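Local coordinates for protein putative gamma-glutamylcyclotransferase YkqA (Bacillus subtilis, PDB 2QIK) that is a putative gamma-glutamylcyclotransferase, probably releasing 5-oxoproline from gamma-glutamyl amines, at residues Met120-Tyr133 / Arg224-Gln236. Residues are numbered along the deposited sequence; the frame is centred on the assembly and turned at random.
Sequences MISKSKNPIYYFAY and RHYKDCLTFLVLQ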
HETATM    1  N   MSE A 120       9.793  -7.717  -4.234  1.00  7.56           N
HETATM    2  CA  MSE A 120       8.821  -8.425  -5.017  1.00  7.00           C
HETATM    3  C   MSE A 120       9.238  -8.563  -6.470  1.00  7.51           C
HETATM    4  O   MSE A 120       9.176  -9.638  -7.095  1.00  8.04           O
HETATM    5  CB  MSE A 120       7.472  -7.727  -4.919  1.00  7.32           C
HETATM    6  CG  MSE A 120       6.346  -8.287  -5.830  1.00  9.07           C
HETATM    7 SE   MSE A 120       4.694  -7.394  -5.686  1.00 15.90          SE
HETATM    8  CE  MSE A 120       5.261  -5.771  -6.488  1.00  9.85           C
ATOM      9  N   ILE A 121       9.683  -7.449  -7.075  1.00  7.49           N
ATOM     10  CA  ILE A 121      10.035  -7.481  -8.472  0.50  8.71           C
ATOM     11  C   ILE A 121      11.394  -8.121  -8.669  1.00  9.86           C
ATOM     12  O   ILE A 121      11.544  -8.972  -9.550  1.00 11.34           O
ATOM     13  CB  ILE A 121       9.927  -6.113  -9.113  0.50  9.43           C
ATOM     14  CG1 ILE A 121       8.468  -5.703  -9.177  0.50 12.24           C
ATOM     15  CG2 ILE A 121      10.519  -6.107 -10.499  0.50 13.30           C
ATOM     16  CD1 ILE A 121       8.008  -5.030  -7.972  0.50 19.58           C
ATOM     17  N   SER A 122      12.416  -7.761  -7.883  1.00  9.23           N
ATOM     18  CA  SER A 122      13.761  -8.252  -8.134  1.00 10.40           C
ATOM     19  C   SER A 122      13.889  -9.755  -7.834  1.00 10.41           C
ATOM     20  O   SER A 122      14.778 -10.408  -8.392  1.00 13.09           O
ATOM     21  CB  SER A 122      14.762  -7.446  -7.357  1.00 12.50           C
ATOM     22  OG  SER A 122      14.666  -7.702  -6.002  1.00 14.02           O
ATOM     23  N   LYS A 123      13.044 -10.303  -6.986  1.00 10.33           N
ATOM     24  CA  LYS A 123      13.056 -11.741  -6.700  1.00 11.38           C
ATOM     25  C   LYS A 123      11.940 -12.469  -7.478  1.00 11.21           C
ATOM     26  O   LYS A 123      11.726 -13.674  -7.227  1.00 14.05           O
ATOM     27  CB  LYS A 123      12.963 -12.027  -5.192  1.00 14.41           C
ATOM     28  CG  LYS A 123      14.078 -11.369  -4.391  1.00 16.73           C
ATOM     29  CD  LYS A 123      15.308 -12.138  -4.203  1.00 27.66           C
ATOM     30  CE  LYS A 123      16.100 -11.495  -3.028  1.00 28.48           C
ATOM     31  NZ  LYS A 123      15.220 -10.695  -2.105  1.00 30.77           N
ATOM     32  N   SER A 124      11.259 -11.786  -8.390  1.00  9.82           N
ATOM     33  CA  SER A 124      10.222 -12.385  -9.206  0.50  9.48           C
ATOM     34  C   SER A 124       9.284 -13.234  -8.316  1.00  8.72           C
ATOM     35  O   SER A 124       8.981 -14.395  -8.623  1.00 10.11           O
ATOM     36  CB  SER A 124      10.764 -13.151 -10.448  0.50 10.78           C
ATOM     37  OG  SER A 124      11.491 -12.337 -11.403  0.50 11.79           O
ATOM     38  N   LYS A 125       8.739 -12.609  -7.298  1.00  8.74           N
ATOM     39  CA  LYS A 125       7.919 -13.343  -6.334  1.00  9.05           C
ATOM     40  C   LYS A 125       6.745 -14.004  -7.026  1.00  7.76           C
ATOM     41  O   LYS A 125       5.997 -13.367  -7.744  1.00  8.49           O
ATOM     42  CB  LYS A 125       7.452 -12.398  -5.222  1.00 10.13           C
ATOM     43  CG  LYS A 125       6.560 -13.033  -4.209  1.00 11.32           C
ATOM     44  CD  LYS A 125       6.230 -12.067  -3.036  1.00 13.84           C
ATOM     45  CE  LYS A 125       5.363 -12.706  -1.956  1.00 14.75           C
ATOM     46  NZ  LYS A 125       5.316 -11.931  -0.745  1.00 18.56           N
ATOM     47  N   ASN A 126       6.557 -15.296  -6.699  1.00  8.04           N
ATOM     48  CA  ASN A 126       5.562 -16.098  -7.428  1.00  7.55           C
ATOM     49  C   ASN A 126       5.056 -17.192  -6.487  1.00  8.53           C
ATOM     50  O   ASN A 126       5.872 -17.960  -6.012  1.00  9.73           O
ATOM     51  CB  ASN A 126       6.240 -16.741  -8.685  1.00  8.05           C
ATOM     52  CG  ASN A 126       5.283 -17.383  -9.659  1.00  7.24           C
ATOM     53  OD1 ASN A 126       5.629 -18.489 -10.262  1.00 11.28           O
ATOM     54  ND2 ASN A 126       4.218 -16.787  -9.913  1.00  5.84           N
ATOM     55  N   PRO A 127       3.763 -17.264  -6.188  1.00  9.08           N
ATOM     56  CA  PRO A 127       2.725 -16.382  -6.661  1.00  8.57           C
ATOM     57  C   PRO A 127       2.735 -15.034  -5.939  1.00  7.13           C
ATOM     58  O   PRO A 127       3.462 -14.836  -4.969  1.00  8.14           O
ATOM     59  CB  PRO A 127       1.458 -17.128  -6.248  1.00 10.71           C
ATOM     60  CG  PRO A 127       1.843 -17.845  -5.032  1.00 11.49           C
ATOM     61  CD  PRO A 127       3.251 -18.317  -5.283  1.00 10.81           C
ATOM     62  N   ILE A 128       1.885 -14.142  -6.410  1.00  7.72           N
ATOM     63  CA  ILE A 128       1.557 -12.898  -5.790  0.50  7.40           C
ATOM     64  C   ILE A 128       0.120 -13.041  -5.202  1.00  7.19           C
ATOM     65  O   ILE A 128      -0.745 -13.516  -5.946  1.00  8.60           O
ATOM     66  CB  ILE A 128       1.556 -11.827  -6.881  0.50  7.72           C
ATOM     67  CG1 ILE A 128       2.968 -11.634  -7.479  0.50  8.38           C
ATOM     68  CG2 ILE A 128       1.017 -10.497  -6.369  0.50  8.21           C
ATOM     69  CD1 ILE A 128       4.045 -11.136  -6.482  0.50  9.39           C
ATOM     70  N   TYR A 129      -0.113 -12.587  -3.961  1.00  7.69           N
ATOM     71  CA  TYR A 129      -1.472 -12.484  -3.428  1.00  8.52           C
ATOM     72  C   TYR A 129      -1.829 -11.005  -3.620  1.00  7.43           C
ATOM     73  O   TYR A 129      -1.254 -10.113  -3.010  1.00  8.75           O
ATOM     74  CB  TYR A 129      -1.465 -12.916  -1.972  1.00  9.13           C
ATOM     75  CG  TYR A 129      -1.345 -14.413  -1.910  1.00 10.57           C
ATOM     76  CD1 TYR A 129      -2.465 -15.212  -2.138  1.00 13.13           C
ATOM     77  CD2 TYR A 129      -0.131 -15.040  -1.737  1.00 13.42           C
ATOM     78  CE1 TYR A 129      -2.373 -16.597  -2.145  1.00 16.26           C
ATOM     79  CE2 TYR A 129      -0.025 -16.402  -1.792  1.00 15.24           C
ATOM     80  CZ  TYR A 129      -1.115 -17.177  -1.962  1.00 13.04           C
ATOM     81  OH  TYR A 129      -0.995 -18.550  -2.003  1.00 19.46           O
ATOM     82  N   TYR A 130      -2.784 -10.764  -4.500  1.00  6.75           N
ATOM     83  CA  TYR A 130      -3.206  -9.458  -4.981  1.00  6.20           C
ATOM     84  C   TYR A 130      -4.586  -9.121  -4.420  1.00  6.89           C
ATOM     85  O   TYR A 130      -5.567  -9.833  -4.663  1.00  7.57           O
ATOM     86  CB  TYR A 130      -3.226  -9.407  -6.506  1.00  7.39           C
ATOM     87  CG  TYR A 130      -3.888  -8.166  -7.070  1.00  7.06           C
ATOM     88  CD1 TYR A 130      -3.501  -6.919  -6.670  1.00  8.10           C
ATOM     89  CD2 TYR A 130      -4.929  -8.278  -7.945  1.00  7.81           C
ATOM     90  CE1 TYR A 130      -4.177  -5.797  -7.082  1.00  8.04           C
ATOM     91  CE2 TYR A 130      -5.618  -7.153  -8.415  1.00  8.73           C
ATOM     92  CZ  TYR A 130      -5.224  -5.909  -7.953  1.00  8.50           C
ATOM     93  OH  TYR A 130      -5.924  -4.796  -8.345  1.00 12.01           O
ATOM     94  N   PHE A 131      -4.646  -8.019  -3.656  1.00  6.50           N
ATOM     95  CA  PHE A 131      -5.895  -7.558  -2.999  1.00  6.34           C
ATOM     96  C   PHE A 131      -6.543  -6.427  -3.813  1.00  6.86           C
ATOM     97  O   PHE A 131      -5.937  -5.342  -3.958  1.00  7.90           O
ATOM     98  CB  PHE A 131      -5.575  -7.100  -1.606  1.00  8.32           C
ATOM     99  CG  PHE A 131      -6.749  -6.684  -0.805  1.00  8.15           C
ATOM    100  CD1 PHE A 131      -7.687  -7.581  -0.304  1.00 10.12           C
ATOM    101  CD2 PHE A 131      -6.958  -5.351  -0.493  1.00  9.22           C
ATOM    102  CE1 PHE A 131      -8.807  -7.146   0.440  1.00 10.98           C
ATOM    103  CE2 PHE A 131      -8.127  -4.972   0.206  1.00 11.67           C
ATOM    104  CZ  PHE A 131      -8.970  -5.847   0.678  1.00 10.77           C
ATOM    105  N   ALA A 132      -7.710  -6.719  -4.353  1.00  7.25           N
ATOM    106  CA  ALA A 132      -8.459  -5.768  -5.130  1.00  7.99           C
ATOM    107  C   ALA A 132      -9.667  -5.301  -4.338  1.00  7.97           C
ATOM    108  O   ALA A 132     -10.422  -6.128  -3.808  1.00  9.42           O
ATOM    109  CB  ALA A 132      -8.991  -6.500  -6.430  1.00  9.16           C
ATOM    110  N   TYR A 133      -9.923  -4.008  -4.352  1.00  8.11           N
ATOM    111  CA  TYR A 133     -10.997  -3.389  -3.578  1.00  8.09           C
ATOM    112  C   TYR A 133     -11.945  -2.561  -4.435  1.00  8.40           C
ATOM    113  O   TYR A 133     -12.907  -1.999  -3.913  1.00  9.08           O
ATOM    114  CB  TYR A 133     -10.412  -2.562  -2.436  1.00  8.28           C
ATOM    115  CG  TYR A 133      -9.454  -1.484  -2.910  1.00  7.42           C
ATOM    116  CD1 TYR A 133      -8.113  -1.714  -2.926  1.00  7.47           C
ATOM    117  CD2 TYR A 133      -9.911  -0.297  -3.421  1.00  8.39           C
ATOM    118  CE1 TYR A 133      -7.204  -0.749  -3.440  1.00  7.83           C
ATOM    119  CE2 TYR A 133      -9.063   0.644  -3.897  1.00  8.44           C
ATOM    120  CZ  TYR A 133      -7.705   0.423  -3.941  1.00  7.61           C
ATOM    121  OH  TYR A 133      -6.935   1.425  -4.427  1.00  9.09           O
ATOM    122  N   ARG A 224      -7.832 -17.363   7.421  1.00 28.72           N
ATOM    123  CA  ARG A 224      -6.403 -17.479   7.297  1.00 27.36           C
ATOM    124  C   ARG A 224      -5.858 -16.084   7.048  1.00 24.12           C
ATOM    125  O   ARG A 224      -6.503 -15.241   6.445  1.00 24.92           O
ATOM    126  CB  ARG A 224      -6.108 -18.375   6.112  1.00 27.03           C
ATOM    127  CG  ARG A 224      -4.712 -18.564   5.791  1.00 30.27           C
ATOM    128  CD  ARG A 224      -4.418 -19.606   4.775  1.00 34.67           C
ATOM    129  NE  ARG A 224      -3.225 -19.184   4.064  1.00 40.25           N
ATOM    130  CZ  ARG A 224      -2.018 -19.114   4.590  1.00 44.13           C
ATOM    131  NH1 ARG A 224      -1.019 -18.639   3.859  1.00 42.49           N
ATOM    132  NH2 ARG A 224      -1.785 -19.554   5.832  1.00 46.09           N
ATOM    133  N   HIS A 225      -4.636 -15.906   7.467  1.00 22.06           N
ATOM    134  CA  HIS A 225      -3.960 -14.670   7.407  1.00 21.86           C
ATOM    135  C   HIS A 225      -2.984 -14.688   6.259  1.00 21.30           C
ATOM    136  O   HIS A 225      -2.189 -15.594   6.075  1.00 22.57           O
ATOM    137  CB  HIS A 225      -3.242 -14.466   8.740  1.00 24.23           C
ATOM    138  CG  HIS A 225      -4.168 -14.037   9.852  1.00 28.86           C
ATOM    139  ND1 HIS A 225      -4.910 -12.875   9.782  1.00 36.85           N
ATOM    140  CD2 HIS A 225      -4.490 -14.621  11.034  1.00 36.07           C
ATOM    141  CE1 HIS A 225      -5.644 -12.756  10.876  1.00 39.23           C
ATOM    142  NE2 HIS A 225      -5.400 -13.798  11.657  1.00 40.22           N
ATOM    143  N   TYR A 226      -3.026 -13.660   5.416  1.00 16.44           N
ATOM    144  CA  TYR A 226      -2.106 -13.540   4.301  1.00 16.61           C
ATOM    145  C   TYR A 226      -1.260 -12.265   4.458  1.00 15.13           C
ATOM    146  O   TYR A 226      -1.803 -11.156   4.591  1.00 16.21           O
ATOM    147  CB  TYR A 226      -2.894 -13.461   2.962  1.00 16.35           C
ATOM    148  CG  TYR A 226      -3.559 -14.786   2.621  1.00 15.69           C
ATOM    149  CD1 TYR A 226      -2.886 -15.674   1.784  1.00 18.65           C
ATOM    150  CD2 TYR A 226      -4.809 -15.088   3.084  1.00 17.26           C
ATOM    151  CE1 TYR A 226      -3.478 -16.902   1.395  1.00 19.89           C
ATOM    152  CE2 TYR A 226      -5.381 -16.306   2.769  1.00 19.82           C
ATOM    153  CZ  TYR A 226      -4.690 -17.171   1.930  1.00 21.88           C
ATOM    154  OH  TYR A 226      -5.224 -18.379   1.562  1.00 24.09           O
ATOM    155  N   LYS A 227       0.040 -12.425   4.385  1.00 13.95           N
ATOM    156  CA  LYS A 227       1.004 -11.311   4.694  1.00 14.66           C
ATOM    157  C   LYS A 227       1.585 -10.716   3.411  1.00 12.84           C
ATOM    158  O   LYS A 227       1.866 -11.407   2.441  1.00 15.61           O
ATOM    159  CB  LYS A 227       2.192 -11.871   5.461  1.00 16.59           C
ATOM    160  CG  LYS A 227       1.754 -12.404   6.819  1.00 21.23           C
ATOM    161  CD  LYS A 227       2.841 -13.022   7.584  1.00 24.47           C
ATOM    162  CE  LYS A 227       2.281 -13.543   8.895  1.00 29.80           C
ATOM    163  NZ  LYS A 227       1.413 -12.642   9.734  1.00 34.13           N
ATOM    164  N   ASP A 228       1.763  -9.399   3.414  1.00 10.44           N
ATOM    165  CA  ASP A 228       2.445  -8.741   2.299  1.00 10.17           C
ATOM    166  C   ASP A 228       1.703  -8.946   1.005  1.00  9.42           C
ATOM    167  O   ASP A 228       2.305  -9.165  -0.029  1.00 11.73           O
ATOM    168  CB  ASP A 228       3.909  -9.114   2.236  1.00 13.72           C
ATOM    169  CG  ASP A 228       4.718  -8.447   3.289  1.00 15.05           C
ATOM    170  OD1 ASP A 228       5.825  -8.985   3.610  1.00 19.20           O
ATOM    171  OD2 ASP A 228       4.374  -7.402   3.862  1.00 14.33           O
ATOM    172  N   CYS A 229       0.364  -8.846   1.050  1.00  7.83           N
ATOM    173  CA  CYS A 229      -0.448  -8.893  -0.157  1.00  7.79           C
ATOM    174  C   CYS A 229      -0.249  -7.569  -0.912  1.00  6.78           C
ATOM    175  O   CYS A 229      -0.173  -6.496  -0.317  1.00  8.73           O
ATOM    176  CB  CYS A 229      -1.901  -9.012   0.186  1.00  8.87           C
ATOM    177  SG  CYS A 229      -2.286 -10.501   1.088  1.00 10.39           S
ATOM    178  N   LEU A 230      -0.099  -7.660  -2.227  1.00  6.33           N
ATOM    179  CA  LEU A 230      -0.000  -6.466  -3.074  1.00  6.42           C
ATOM    180  C   LEU A 230      -1.345  -5.817  -3.245  1.00  6.63           C
ATOM    181  O   LEU A 230      -2.363  -6.470  -3.472  1.00  6.89           O
ATOM    182  CB  LEU A 230       0.448  -6.906  -4.442  1.00  7.57           C
ATOM    183  CG  LEU A 230       0.468  -5.847  -5.574  1.00  7.14           C
ATOM    184  CD1 LEU A 230       1.521  -4.786  -5.237  1.00  9.70           C
ATOM    185  CD2 LEU A 230       0.743  -6.441  -6.855  1.00  8.97           C
ATOM    186  N   THR A 231      -1.364  -4.484  -3.135  1.00  5.88           N
ATOM    187  CA  THR A 231      -2.488  -3.670  -3.553  1.00  6.26           C
ATOM    188  C   THR A 231      -1.954  -2.401  -4.188  1.00  6.74           C
ATOM    189  O   THR A 231      -0.748  -2.272  -4.343  1.00  7.32           O
ATOM    190  CB  THR A 231      -3.435  -3.477  -2.337  1.00  7.03           C
ATOM    191  OG1 THR A 231      -4.698  -3.006  -2.822  1.00  8.33           O
ATOM    192  CG2 THR A 231      -2.936  -2.495  -1.352  1.00  6.95           C
ATOM    193  N   PHE A 232      -2.849  -1.511  -4.623  1.00  6.63           N
ATOM    194  CA  PHE A 232      -2.432  -0.272  -5.228  1.00  6.15           C
ATOM    195  C   PHE A 232      -3.171   0.843  -4.557  1.00  6.67           C
ATOM    196  O   PHE A 232      -4.371   0.724  -4.252  1.00  7.78           O
ATOM    197  CB  PHE A 232      -2.700  -0.271  -6.750  1.00  6.65           C
ATOM    198  CG  PHE A 232      -1.871  -1.242  -7.488  1.00  6.64           C
ATOM    199  CD1 PHE A 232      -2.302  -2.534  -7.660  1.00  7.02           C
ATOM    200  CD2 PHE A 232      -0.614  -0.895  -7.962  1.00  7.29           C
ATOM    201  CE1 PHE A 232      -1.517  -3.461  -8.288  1.00  8.00           C
ATOM    202  CE2 PHE A 232       0.174  -1.802  -8.613  1.00  7.44           C
ATOM    203  CZ  PHE A 232      -0.275  -3.097  -8.766  1.00  7.53           C
ATOM    204  N   LEU A 233      -2.438   1.939  -4.255  1.00  5.87           N
ATOM    205  CA  LEU A 233      -3.032   3.112  -3.501  1.00  6.47           C
ATOM    206  C   LEU A 233      -2.763   4.400  -4.269  1.00  6.06           C
ATOM    207  O   LEU A 233      -1.735   4.524  -4.924  1.00  6.54           O
ATOM    208  CB  LEU A 233      -2.447   3.203  -2.085  1.00  6.85           C
ATOM    209  CG  LEU A 233      -2.646   1.962  -1.229  1.00  7.24           C
ATOM    210  CD1 LEU A 233      -1.840   2.090   0.052  1.00  8.37           C
ATOM    211  CD2 LEU A 233      -4.111   1.674  -0.991  1.00  8.72           C
ATOM    212  N   VAL A 234      -3.735   5.317  -4.211  1.00  6.44           N
ATOM    213  CA  VAL A 234      -3.622   6.568  -4.913  1.00  7.30           C
ATOM    214  C   VAL A 234      -2.503   7.414  -4.361  1.00  7.82           C
ATOM    215  O   VAL A 234      -2.322   7.556  -3.160  1.00  8.50           O
ATOM    216  CB  VAL A 234      -4.960   7.332  -4.826  1.00  7.27           C
ATOM    217  CG1 VAL A 234      -4.868   8.743  -5.361  1.00  9.64           C
ATOM    218  CG2 VAL A 234      -6.029   6.604  -5.572  1.00  8.40           C
ATOM    219  N   LEU A 235      -1.735   8.039  -5.268  1.00  8.15           N
ATOM    220  CA  LEU A 235      -0.661   8.941  -4.891  1.00  8.67           C
ATOM    221  C   LEU A 235      -1.068  10.356  -4.616  1.00 11.78           C
ATOM    222  O   LEU A 235      -0.620  10.940  -3.616  1.00 16.52           O
ATOM    223  CB  LEU A 235       0.457   8.860  -5.961  1.00  8.69           C
ATOM    224  CG  LEU A 235       1.273   7.615  -5.829  1.00  9.06           C
ATOM    225  CD1 LEU A 235       2.046   7.307  -7.134  1.00 10.85           C
ATOM    226  CD2 LEU A 235       2.251   7.742  -4.674  1.00 12.01           C
ATOM    227  N   GLN A 236      -1.917  10.937  -5.426  1.00 12.35           N
ATOM    228  CA  GLN A 236      -2.386  12.302  -5.154  1.00 13.07           C
ATOM    229  C   GLN A 236      -3.872  12.251  -4.765  1.00 11.97           C
ATOM    230  O   GLN A 236      -4.778  12.186  -5.621  1.00 14.01           O
ATOM    231  CB  GLN A 236      -2.256  13.055  -6.456  1.00 15.54           C
ATOM    232  CG  GLN A 236      -0.871  13.478  -7.032  1.00 24.55           C
ATOM    233  CD  GLN A 236       0.211  12.411  -7.405  1.00 28.52           C
ATOM    234  OE1 GLN A 236       0.201  11.647  -8.504  1.00 21.03           O
ATOM    235  NE2 GLN A 236       1.275  12.468  -6.548  1.00 28.87           N
TER
HETATM  236  O   HOH W   1       4.870  -9.245  -1.434  1.00 18.76           O
HETATM  237  O   HOH W   2       2.654 -12.637   0.023  1.00 22.35           O
HETATM  238  O   HOH W   3       2.008 -11.543  -2.282  1.00 19.21           O
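The backbones of Tyr130 and Leu230 form a single parallel beta bridge: Leu230 N donates to Tyr129 O (2.8 Å, visibly bent), while Phe131 N reaches Leu230 O almost straight, at 174°. The strand segments diverge by 38°, and beyond the bridge side chains take over the pairing. Thr231 OG1 donates to Phe131 O at 2.9 Å. Tyr133 OH donates to Phe232 O at 2.7 Å; its ring is tucked over its own backbone (chi1 58°), which turns it back toward strand 229-234, with Thr231 OG1 at its edge. A phenylalanine in place of Tyr133 would probably leave Phe232 O without this donor. Tyr133 N bonds a citric acid, probably from the crystallisation liquor, so this end borders a possible pocket. Tyr130 CE1 meets the edge of the Phe232 ring at 3.7 Å. Tyr226 CE1 lies over a face of Tyr129, 3.7 Å from Tyr129 CE1, the rings set obliquely. Leu230 CD1 touches Met120 CE, while its CD2 meets Ile128 CG2 (4.1 Å). At the corner, a water bridges Lys125 NZ to Asp228 O; Asp228 OD2 pairs with Lys116. Backbone hydrogen bonds of Tyr130 with Tyr191 and Cys229 with Val217 join strands 185-193 and 212-221, and helix 198-204 packs Leu198 against Met120 and Leu230.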